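Local coordinates for fiber protein 2 (PDB 2BZV), which is the short fiber of human adenovirus 41, a homotrimer thought to form spikes at the capsid vertices, with a head that is its receptor-binding domain, at residues A[40-45]-A[167-172]. Residues are numbered along the deposited sequence; the frame is centred on the assembly and turned at random. Where two conformers were deposited one is given.
Sequences LCLTKN and FCYITE
Leu42 puts its two methyls against Tyr169 and Phe167: CD1 at the phenolic oxygen, CD2 between the two rings. From CB, CG lies beside the backbone N and anti to the carbonyl carbon (chi1 -56°), which sends the fork toward the other strand. CD1 meets the hydroxyl, with Tyr169 OH 3.7 Å from Leu42 CD1. CD2 lies at the edge of the Tyr169 ring, near its plane, and touches the Phe167 ring obliquely, Leu42 CD2 standing 4.1 Å from Phe167 CZ. That same ring corner receives Leu40, whose CD1 comes in at the edge, in the plane of the ring, 3.9 Å from Phe167 CZ. The ends of both rings come nearer strand 36-45 than their first bonds would suggest. The Tyr169 hydroxyl, in apolar contact with Leu42, has its polar partner in Phe107 O. At the other end of the contact, Lys44 runs extended to CE and bends only at the last torsion, bringing NZ 2.9 Å from Thr171 OG1. The angle there is poor for a hydrogen bond; the ammonium is instead bonded to the carbonyl oxygens of Gly46 and Thr106.

The two strands belong to one antiparallel sheet of the fiber head, with strand 48-57 between them, and the axes of segments 40-45 and 167-170 come within 9.3 Å at an angle of 46°. The contact therefore joins next-but-one strands through side chains alone, over one face of strand 48-57. Thr43, on the same strand as Leu42, is hydrogen-bonded through OG1 to His48 ND1 of the third subunit. Chemically, the contact is a buried apolar patch of leucine methyls and aromatic rings, ending in a lysine ammonium satisfied chiefly by backbone carbonyls.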
# COMPACT_ATOMS: atom_id res chain seq x y z
N LEU A 40 4.71 6.52 -13.98
CA LEU A 40 5.16 5.57 -12.96
C LEU A 40 5.78 6.39 -11.85
O LEU A 40 6.62 7.25 -12.12
CB LEU A 40 6.18 4.60 -13.57
CG LEU A 40 6.87 3.67 -12.59
CD1 LEU A 40 5.89 2.76 -11.85
CD2 LEU A 40 7.89 2.81 -13.32
N CYS A 41 5.36 6.13 -10.61
CA CYS A 41 5.88 6.83 -9.45
C CYS A 41 6.28 5.79 -8.41
O CYS A 41 5.44 4.95 -8.04
CB CYS A 41 4.81 7.78 -8.89
SG CYS A 41 5.39 8.71 -7.44
N LEU A 42 7.54 5.83 -7.98
CA LEU A 42 8.10 4.94 -6.97
C LEU A 42 8.49 5.75 -5.76
O LEU A 42 9.25 6.71 -5.90
CB LEU A 42 9.36 4.24 -7.51
CG LEU A 42 9.21 3.46 -8.82
CD1 LEU A 42 10.55 2.87 -9.22
CD2 LEU A 42 8.15 2.38 -8.70
N THR A 43 8.03 5.34 -4.58
CA THR A 43 8.49 6.00 -3.35
C THR A 43 9.06 4.93 -2.41
O THR A 43 8.45 3.89 -2.17
CB THR A 43 7.40 6.84 -2.66
OG1 THR A 43 6.28 6.02 -2.32
CG2 THR A 43 6.94 7.95 -3.59
N LYS A 44 10.26 5.21 -1.90
CA LYS A 44 11.00 4.27 -1.07
C LYS A 44 10.79 4.59 0.40
O LYS A 44 10.99 5.74 0.83
CB LYS A 44 12.49 4.36 -1.40
CG LYS A 44 13.34 3.41 -0.56
CD LYS A 44 14.81 3.54 -0.91
CE LYS A 44 15.69 2.69 0.00
NZ LYS A 44 15.46 1.24 -0.21
N ASN A 45 10.39 3.57 1.17
CA ASN A 45 10.24 3.64 2.63
C ASN A 45 11.04 2.47 3.16
O ASN A 45 10.51 1.36 3.22
CB ASN A 45 8.73 3.47 2.98
CG ASN A 45 8.36 3.28 4.46
OD1 ASN A 45 8.93 3.98 5.29
ND2 ASN A 45 7.36 2.44 4.80
N PHE A 167 1.34 -1.11 -6.55
CA PHE A 167 2.08 -2.32 -6.24
C PHE A 167 3.17 -2.00 -5.22
O PHE A 167 3.47 -0.84 -4.98
CB PHE A 167 2.66 -2.97 -7.51
CG PHE A 167 3.64 -2.09 -8.28
CD1 PHE A 167 5.00 -2.28 -8.15
CD2 PHE A 167 3.16 -1.11 -9.14
CE1 PHE A 167 5.89 -1.48 -8.85
CE2 PHE A 167 4.05 -0.31 -9.84
CZ PHE A 167 5.40 -0.49 -9.70
N CYS A 168 3.75 -3.03 -4.62
CA CYS A 168 4.72 -2.87 -3.54
C CYS A 168 5.78 -3.96 -3.69
O CYS A 168 5.38 -5.13 -3.85
CB CYS A 168 4.01 -2.98 -2.18
SG CYS A 168 5.11 -2.95 -0.76
N TYR A 169 7.06 -3.64 -3.57
CA TYR A 169 8.11 -4.65 -3.65
C TYR A 169 9.25 -4.31 -2.69
O TYR A 169 9.33 -3.20 -2.15
CB TYR A 169 8.60 -4.81 -5.11
CG TYR A 169 9.27 -3.55 -5.64
CD1 TYR A 169 10.65 -3.37 -5.52
CD2 TYR A 169 8.52 -2.55 -6.25
CE1 TYR A 169 11.26 -2.21 -6.01
CE2 TYR A 169 9.12 -1.39 -6.73
CZ TYR A 169 10.50 -1.23 -6.60
OH TYR A 169 11.07 -0.06 -7.07
N ILE A 170 10.11 -5.30 -2.48
CA ILE A 170 11.28 -5.20 -1.63
C ILE A 170 12.48 -4.76 -2.46
O ILE A 170 12.72 -5.30 -3.55
CB ILE A 170 11.60 -6.57 -1.00
CG1 ILE A 170 10.38 -7.17 -0.30
CG2 ILE A 170 12.82 -6.46 -0.08
CD1 ILE A 170 9.98 -6.44 0.94
N THR A 171 13.23 -3.79 -1.94
CA THR A 171 14.34 -3.22 -2.69
C THR A 171 15.68 -3.85 -2.36
O THR A 171 15.87 -4.46 -1.31
CB THR A 171 14.49 -1.70 -2.44
OG1 THR A 171 14.97 -1.47 -1.11
CG2 THR A 171 13.18 -0.98 -2.66
N GLU A 172 16.60 -3.67 -3.29
CA GLU A 172 18.00 -3.98 -3.10
C GLU A 172 18.57 -3.05 -2.03
O GLU A 172 18.10 -1.91 -1.89
CB GLU A 172 18.69 -3.77 -4.46
CG GLU A 172 19.96 -4.49 -4.75
CD GLU A 172 19.86 -6.00 -4.85
OE1 GLU A 172 19.23 -6.67 -4.00
OE2 GLU A 172 20.43 -6.55 -5.79